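Local structure of alternansucrase (Leuconostoc mesenteroides, 6HVG) at residues G798-Y802 / N803-L807; G915-P918 / D919-L922; L946-S950 / G951-Y955; S995-A998 / L999-G1002. The protein is a glycoside hydrolase family 70 protein that combines a TIM-barrel-clan domain with choline-binding-type cell-wall repeats. One frame throughout, in Å; residues are numbered along the deposited sequence.

Contact 1 of 4, residues G798-Y802 / N803-L807; sequences GFKKY and NDYNL
Tyr805 reaches back across the loop to Lys800 and uses its hydroxyl and its ring for different tasks. Lys800 N donates to Tyr805 OH over 2.9 Å, with 161° at the hydrogen, and Lys800 O also comes within 2.7 Å of Tyr805 OH. Lys800 CB lies over one face of the Tyr805 ring, 4.0 Å from the centroid and displaced toward the rim, as a CH-pi contact. Gly798 O takes the ring edge instead, 3.5 Å from Tyr805 CE1. A chi1 of -64° sets the Tyr805 ring beside its own backbone N, and the ring then lies against Lys800 CB. Phe799 approaches obliquely, its CD2 being 3.4 Å from Tyr805 OH. All this occurs between helices 779-793 and 807-814, in a loop without regular helix or strand, in which the Tyr805 side chain meets the residue five positions earlier. Asn806, at the N-cap position of the second helix, makes no capping bond; its OD1 accepts instead from Ser1001 N. The Lys800 chain runs past Asn803, with Lys800 CG 4.1 Å from Asn803 CB, and continues to Asp804, where Lys800 CD is 3.2 Å from Asp804 O. The last Lys800 torsion (chi4 -34°) is bent, and Lys800 NZ is hydrogen-bonded to Gln793 O. The Asn803 amide is held at both ends, ND2 by Asp792 and OD1 by Gln793, while Tyr805 also forms a cation-pi pair with Arg698.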
# COMPACT_ATOMS: atom_id res chain seq x y z
N GLY A 798 19.38 -21.32 11.52
CA GLY A 798 18.18 -21.15 12.32
C GLY A 798 17.64 -19.73 12.30
O GLY A 798 16.60 -19.45 12.89
N PHE A 799 18.37 -18.83 11.65
CA PHE A 799 17.97 -17.44 11.54
C PHE A 799 17.16 -17.32 10.27
O PHE A 799 17.45 -17.99 9.26
CB PHE A 799 19.21 -16.52 11.53
CG PHE A 799 18.91 -15.06 11.25
CD1 PHE A 799 19.10 -14.51 9.98
CD2 PHE A 799 18.50 -14.22 12.27
CE1 PHE A 799 18.84 -13.17 9.73
CE2 PHE A 799 18.25 -12.86 12.03
CZ PHE A 799 18.40 -12.34 10.76
N LYS A 800 16.15 -16.46 10.31
CA LYS A 800 15.31 -16.21 9.16
C LYS A 800 15.17 -14.72 8.95
O LYS A 800 14.78 -13.97 9.86
CB LYS A 800 13.93 -16.85 9.36
CG LYS A 800 13.94 -18.37 9.20
CD LYS A 800 12.78 -19.05 9.94
CE LYS A 800 13.06 -20.52 10.27
NZ LYS A 800 13.89 -21.23 9.25
N LYS A 801 15.51 -14.29 7.74
CA LYS A 801 15.46 -12.88 7.41
C LYS A 801 14.07 -12.49 6.88
O LYS A 801 13.53 -11.45 7.27
CB LYS A 801 16.57 -12.51 6.42
CG LYS A 801 16.91 -11.03 6.47
CD LYS A 801 17.99 -10.55 5.50
CE LYS A 801 18.10 -9.03 5.60
NZ LYS A 801 18.94 -8.41 4.54
N TYR A 802 13.51 -13.31 6.00
CA TYR A 802 12.21 -13.02 5.42
C TYR A 802 11.14 -13.94 5.99
O TYR A 802 10.02 -13.51 6.26
CB TYR A 802 12.26 -13.19 3.91
CG TYR A 802 13.55 -12.71 3.27
CD1 TYR A 802 13.87 -11.35 3.24
CD2 TYR A 802 14.43 -13.61 2.69
CE1 TYR A 802 15.05 -10.91 2.66
CE2 TYR A 802 15.62 -13.19 2.11
CZ TYR A 802 15.93 -11.84 2.09
OH TYR A 802 17.12 -11.46 1.50
N ASN A 803 11.51 -15.20 6.22
CA ASN A 803 10.57 -16.23 6.67
C ASN A 803 10.22 -16.17 8.16
O ASN A 803 10.91 -15.50 8.96
CB ASN A 803 11.12 -17.61 6.36
CG ASN A 803 11.08 -17.95 4.90
OD1 ASN A 803 10.27 -18.76 4.49
ND2 ASN A 803 11.93 -17.28 4.11
N ASP A 804 9.17 -16.89 8.51
CA ASP A 804 8.66 -16.96 9.88
C ASP A 804 9.33 -18.04 10.70
O ASP A 804 9.62 -19.15 10.23
CB ASP A 804 7.17 -17.26 9.87
CG ASP A 804 6.32 -16.03 9.66
OD1 ASP A 804 6.87 -14.95 9.37
OD2 ASP A 804 5.09 -16.12 9.83
N TYR A 805 9.51 -17.72 11.98
CA TYR A 805 10.08 -18.63 12.97
C TYR A 805 9.00 -19.52 13.57
O TYR A 805 7.84 -19.14 13.61
CB TYR A 805 10.75 -17.83 14.11
CG TYR A 805 11.93 -17.01 13.67
CD1 TYR A 805 13.21 -17.55 13.66
CD2 TYR A 805 11.77 -15.67 13.28
CE1 TYR A 805 14.29 -16.80 13.24
CE2 TYR A 805 12.85 -14.92 12.85
CZ TYR A 805 14.11 -15.50 12.84
OH TYR A 805 15.19 -14.74 12.43
N ASN A 806 9.39 -20.72 14.02
CA ASN A 806 8.57 -21.55 14.91
C ASN A 806 7.21 -21.98 14.32
O ASN A 806 6.26 -22.21 15.07
CB ASN A 806 8.34 -20.87 16.28
CG ASN A 806 9.59 -20.84 17.13
OD1 ASN A 806 10.30 -21.82 17.18
ND2 ASN A 806 9.82 -19.74 17.83
N LEU A 807 7.14 -22.13 13.00
CA LEU A 807 5.91 -22.57 12.36
C LEU A 807 5.38 -23.92 12.86
O LEU A 807 4.17 -24.06 13.07
CB LEU A 807 6.07 -22.57 10.84
CG LEU A 807 6.06 -21.15 10.24
CD1 LEU A 807 6.27 -21.18 8.75
CD2 LEU A 807 4.77 -20.42 10.54

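Contact 2 of 4, residues G915-P918 / D919-L922; sequences GNNP and DLKL
One face of the Asn917 carboxamide looks onto Leu920, and the amide's oxygen serves the backbone of Asp919. Leu920 CB stands over this face, 3.8 Å from Asn917 CG, and Leu920 CA is the same distance, 3.8 Å, from Asn917 ND2; the two side chains cross at about a right angle. Toward the oxygen end, Asp919 N donates to Asn917 OD1 over 3.0 Å, approaching from the same face and lying 40° out of the carbonyl plane. Asp919 OD1 lies beside the preceding peptide, 3.5 Å from Pro918 C. The backbone here is a type I beta turn from Asn917 to Leu920, in the loop that leaves strand 910-915 of the large antiparallel sheet. Its closing bond, Leu920 N to Asn917 O, spans 3.1 Å and is bent to 138° at the hydrogen. Because Asn917 OD1 also accepts from the backbone N two residues on, an Asx turn overlaps the beta turn, and Pro918 lies within both. With CG anti to the backbone N (chi1 -178°), the Asn917 amide is carried over the turn, where its oxygen can meet the N-H of Asp919. Outside these two segments, Pro918 CB packs on Ser995 O, the Leu920 side chain touches Thr878, and the Leu920 backbone is hydrogen-bonded to Gly994.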
# COMPACT_ATOMS: atom_id res chain seq x y z
N GLY A 915 7.90 -23.34 23.74
CA GLY A 915 8.68 -22.20 24.20
C GLY A 915 9.21 -21.38 23.05
O GLY A 915 9.32 -21.88 21.93
N ASN A 916 9.55 -20.12 23.33
CA ASN A 916 10.05 -19.17 22.32
C ASN A 916 11.47 -18.72 22.61
O ASN A 916 11.89 -17.67 22.14
CB ASN A 916 9.13 -17.94 22.26
CG ASN A 916 9.01 -17.23 23.60
OD1 ASN A 916 9.86 -17.36 24.48
ND2 ASN A 916 7.94 -16.47 23.76
N ASN A 917 12.20 -19.52 23.38
CA ASN A 917 13.54 -19.17 23.82
C ASN A 917 14.53 -20.27 23.44
O ASN A 917 14.62 -21.30 24.13
CB ASN A 917 13.51 -18.95 25.33
CG ASN A 917 14.85 -18.52 25.88
OD1 ASN A 917 15.84 -18.41 25.14
ND2 ASN A 917 14.89 -18.27 27.18
N PRO A 918 15.29 -20.06 22.35
CA PRO A 918 16.23 -21.08 21.88
C PRO A 918 17.46 -21.22 22.79
O PRO A 918 18.18 -22.22 22.69
CB PRO A 918 16.64 -20.56 20.51
CG PRO A 918 16.53 -19.09 20.63
CD PRO A 918 15.33 -18.86 21.49
N ASP A 919 17.68 -20.22 23.65
CA ASP A 919 18.74 -20.26 24.64
C ASP A 919 18.20 -20.62 26.02
O ASP A 919 18.79 -20.27 27.04
CB ASP A 919 19.46 -18.91 24.68
CG ASP A 919 20.02 -18.50 23.31
OD1 ASP A 919 20.46 -19.39 22.55
OD2 ASP A 919 20.02 -17.29 22.99
N LEU A 920 17.09 -21.34 26.07
CA LEU A 920 16.49 -21.73 27.34
C LEU A 920 17.27 -22.89 27.95
O LEU A 920 17.46 -23.92 27.31
CB LEU A 920 15.02 -22.12 27.13
CG LEU A 920 14.03 -22.31 28.28
CD1 LEU A 920 13.35 -23.66 28.17
CD2 LEU A 920 14.59 -22.07 29.66
N LYS A 921 17.70 -22.71 29.19
CA LYS A 921 18.29 -23.79 29.99
C LYS A 921 17.56 -23.87 31.32
O LYS A 921 17.43 -22.87 32.01
CB LYS A 921 19.78 -23.52 30.24
CG LYS A 921 20.65 -23.36 28.99
CD LYS A 921 20.87 -24.67 28.24
CE LYS A 921 21.68 -25.66 29.06
NZ LYS A 921 22.09 -26.84 28.24
N LEU A 922 17.08 -25.05 31.70
CA LEU A 922 16.41 -25.19 33.00
C LEU A 922 17.39 -25.23 34.16
O LEU A 922 18.51 -25.71 34.01
CB LEU A 922 15.57 -26.47 33.08
CG LEU A 922 14.10 -26.33 32.66
CD1 LEU A 922 13.94 -26.17 31.16
CD2 LEU A 922 13.35 -27.54 33.16

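Contact 3 of 4, residues L946-S950 / G951-Y955; sequences LSNDS and GIDVY
A beta hairpin joins strand 940-947 to strand 952-954, and Leu946 and Asp953 form a hydrogen-bonded pair of it. Leu946 N donates to Asp953 O at 3.1 Å, and Asp953 N returns a bond to Leu946 O at 2.9 Å. One step nearer the loop, Ser947 and Ile952 form a non-hydrogen-bonded pair whose side chains share the opposite face, Ser947 CB lying 4.2 Å from Ile952 CG1. The loop itself is organised by Asn948. Its backbone N donates to Gly951 O over 2.9 Å, while its side-chain oxygen, Asn948 OD1, gathers three donors. Ser950 N comes to Asn948 OD1 at 3.0 Å in the carbonyl plane, which makes this an Asx turn within the hairpin loop. Gly951 N, 2.9 Å from Asn948 OD1, and the hydroxyl of Ser950 both approach tilted from that plane. Asn948 CG sits between its backbone N and carbonyl carbon (chi1 60°), which folds the amide over the loop; the three bonds to OD1 probably fix its rotation. The other end of the amide faces the second strand: Asn948 ND2 lies 3.1 Å from Asp953 OD2, with the amide and carboxylate planes turned 57° apart. On the Leu946 face, Leu946 CD1 meets the Tyr955 ring obliquely at CE2, and strand 1003-1009 supplies Tyr1003 and Trp1007 to Leu946. Asp949 forms a salt bridge with Lys993.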
# COMPACT_ATOMS: atom_id res chain seq x y z
N LEU A 946 9.22 -34.26 19.41
CA LEU A 946 10.20 -33.68 20.37
C LEU A 946 11.32 -32.93 19.66
O LEU A 946 11.94 -33.46 18.74
CB LEU A 946 10.85 -34.76 21.21
CG LEU A 946 10.03 -35.34 22.35
CD1 LEU A 946 10.87 -36.41 23.02
CD2 LEU A 946 9.60 -34.30 23.38
N SER A 947 11.57 -31.70 20.09
CA SER A 947 12.60 -30.86 19.48
C SER A 947 14.01 -31.19 20.01
O SER A 947 14.16 -31.71 21.10
CB SER A 947 12.30 -29.37 19.71
OG SER A 947 12.32 -29.04 21.08
N ASN A 948 15.02 -30.88 19.21
CA ASN A 948 16.41 -31.07 19.59
C ASN A 948 17.28 -30.10 18.77
O ASN A 948 16.75 -29.29 18.02
CB ASN A 948 16.83 -32.52 19.38
CG ASN A 948 16.69 -32.98 17.93
OD1 ASN A 948 17.30 -32.41 17.01
ND2 ASN A 948 15.90 -34.03 17.71
N ASP A 949 18.59 -30.20 18.91
CA ASP A 949 19.49 -29.18 18.37
C ASP A 949 19.69 -29.18 16.84
O ASP A 949 20.22 -28.20 16.28
CB ASP A 949 20.84 -29.25 19.11
CG ASP A 949 20.70 -28.88 20.59
OD1 ASP A 949 20.04 -27.84 20.89
OD2 ASP A 949 21.24 -29.61 21.45
N SER A 950 19.28 -30.26 16.18
CA SER A 950 19.38 -30.39 14.72
C SER A 950 18.03 -30.39 13.99
O SER A 950 17.97 -30.12 12.79
CB SER A 950 20.16 -31.66 14.36
OG SER A 950 19.57 -32.78 14.96
N GLY A 951 16.95 -30.69 14.70
CA GLY A 951 15.61 -30.63 14.13
C GLY A 951 14.50 -30.88 15.15
O GLY A 951 14.63 -30.55 16.34
N ILE A 952 13.41 -31.47 14.67
CA ILE A 952 12.33 -31.96 15.52
C ILE A 952 12.06 -33.38 15.08
O ILE A 952 11.74 -33.61 13.93
CB ILE A 952 11.02 -31.13 15.37
CG1 ILE A 952 11.26 -29.66 15.69
CG2 ILE A 952 9.94 -31.68 16.29
CD1 ILE A 952 10.15 -28.72 15.26
N ASP A 953 12.21 -34.34 16.00
CA ASP A 953 11.90 -35.73 15.72
C ASP A 953 10.39 -35.94 15.71
O ASP A 953 9.68 -35.35 16.51
CB ASP A 953 12.52 -36.66 16.77
CG ASP A 953 14.05 -36.72 16.67
OD1 ASP A 953 14.61 -36.60 15.56
OD2 ASP A 953 14.69 -36.92 17.73
N VAL A 954 9.93 -36.78 14.80
CA VAL A 954 8.52 -37.14 14.65
C VAL A 954 8.36 -38.65 14.84
O VAL A 954 9.06 -39.45 14.21
CB VAL A 954 8.00 -36.73 13.26
CG1 VAL A 954 6.61 -37.28 13.01
CG2 VAL A 954 8.04 -35.21 13.11
N TYR A 955 7.43 -39.05 15.70
CA TYR A 955 7.23 -40.47 16.01
C TYR A 955 5.88 -40.92 15.48
O TYR A 955 4.83 -40.44 15.93
CB TYR A 955 7.34 -40.70 17.52
CG TYR A 955 8.67 -40.28 18.09
CD1 TYR A 955 9.83 -41.01 17.81
CD2 TYR A 955 8.80 -39.13 18.86
CE1 TYR A 955 11.07 -40.61 18.29
CE2 TYR A 955 10.04 -38.72 19.33
CZ TYR A 955 11.17 -39.47 19.05
OH TYR A 955 12.38 -39.09 19.53

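Contact 4 of 4, residues S995-A998 / L999-G1002; sequences SLNA and LISG
Ser995 and Gly1002 are paired by two backbone bonds, one each way, where the chain doubles back after strand 995-997 in a tight, hairpin-like reversal. Ser995 N donates to Gly1002 O over 3.0 Å in a nearly straight bond, 171° at the hydrogen, although the donor stands above the carbonyl plane. In the reverse direction Gly1002 N meets Ser995 O at 3.1 Å, this time in the plane. The Ser995 hydroxyl is hydrogen-bonded to Asp949 OD1. Leu996 follows opposite Ser1001 in a non-hydrogen-bonded pair, and its alpha carbon makes a CA-H...O contact with Ile1000 O. At Asn997 the reversal begins. Its backbone N donates to Ile1000 O at 3.0 Å, nearly along the C=O axis, whereas the return bond from Ile1000 N to Asn997 O is weak. With chi1 at 55°, the amide is folded over the chain that follows, so that Asn997 OD1 accepts in its carbonyl plane from Leu999 N at 2.9 Å, an Asx turn; a weak bond from Ile1000 N reaches the same oxygen. Ile1000 CG2 approaches this amide obliquely, above its plane and to one side, 3.7 Å from Asn997 OD1 and 3.9 Å from Asn997 ND2. The chain turns a corner at Ser1001 and Gly1002 before strand 1003-1009. Ala998 and Leu999 form the end of the reversal, where both touch Ile842, and Ala998 O accepts a hydrogen bond from Lys800 NZ.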
# COMPACT_ATOMS: atom_id res chain seq x y z
N SER A 995 16.24 -25.04 21.64
CA SER A 995 17.11 -25.35 20.51
C SER A 995 17.02 -24.27 19.44
O SER A 995 16.08 -23.46 19.44
CB SER A 995 16.73 -26.72 19.91
OG SER A 995 16.84 -27.78 20.86
N LEU A 996 17.98 -24.26 18.51
CA LEU A 996 17.97 -23.33 17.39
C LEU A 996 18.36 -24.07 16.13
O LEU A 996 19.47 -24.55 16.02
CB LEU A 996 18.90 -22.14 17.67
CG LEU A 996 18.65 -20.82 16.93
CD1 LEU A 996 18.94 -19.61 17.81
CD2 LEU A 996 19.47 -20.70 15.66
N ASN A 997 17.43 -24.16 15.18
CA ASN A 997 17.67 -24.76 13.85
C ASN A 997 16.56 -24.31 12.88
O ASN A 997 15.71 -23.51 13.26
CB ASN A 997 17.74 -26.29 13.96
CG ASN A 997 16.50 -26.89 14.62
OD1 ASN A 997 15.39 -26.77 14.10
ND2 ASN A 997 16.69 -27.53 15.77
N ALA A 998 16.57 -24.80 11.64
CA ALA A 998 15.58 -24.40 10.65
C ALA A 998 14.12 -24.62 11.09
O ALA A 998 13.24 -23.84 10.74
CB ALA A 998 15.83 -25.11 9.32
N LEU A 999 13.86 -25.68 11.85
CA LEU A 999 12.49 -26.04 12.24
C LEU A 999 12.00 -25.37 13.54
O LEU A 999 10.78 -25.28 13.77
CB LEU A 999 12.35 -27.57 12.36
CG LEU A 999 12.61 -28.36 11.08
CD1 LEU A 999 12.92 -29.82 11.38
CD2 LEU A 999 11.45 -28.27 10.11
N ILE A 1000 12.91 -24.90 14.40
CA ILE A 1000 12.49 -24.29 15.66
C ILE A 1000 13.50 -23.27 16.23
O ILE A 1000 14.70 -23.38 16.02
CB ILE A 1000 12.15 -25.37 16.72
CG1 ILE A 1000 11.45 -24.76 17.94
CG2 ILE A 1000 13.38 -26.14 17.17
CD1 ILE A 1000 10.76 -25.77 18.83
N SER A 1001 12.96 -22.29 16.93
CA SER A 1001 13.70 -21.37 17.78
C SER A 1001 12.96 -21.33 19.11
O SER A 1001 12.19 -20.40 19.38
CB SER A 1001 13.77 -19.97 17.18
OG SER A 1001 14.27 -20.01 15.85
N GLY A 1002 13.20 -22.34 19.93
CA GLY A 1002 12.52 -22.50 21.22
C GLY A 1002 12.39 -23.97 21.57
O GLY A 1002 13.25 -24.78 21.20

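Overall arrangement
Contact 4 lies between the other three and touches each; its centre is about 9 Å from those of contacts 1 and 3 and about 10 Å from that of contact 2. Contacts 1 and 4 are mostly buried, whereas contacts 2 and 3 are only partly so. Contact 1 belongs to an interhelical loop and relies on an aromatic ring and its hydroxyl. The others lie in or beside the antiparallel sheet, and in each an asparagine side-chain oxygen accepts from the backbone N two residues on, in a bend of the chain. Contacts 3 and 4 reach the sheet's strand 1003-1009 from different directions, contact 3 by pairing with it and contact 4 by leading into it.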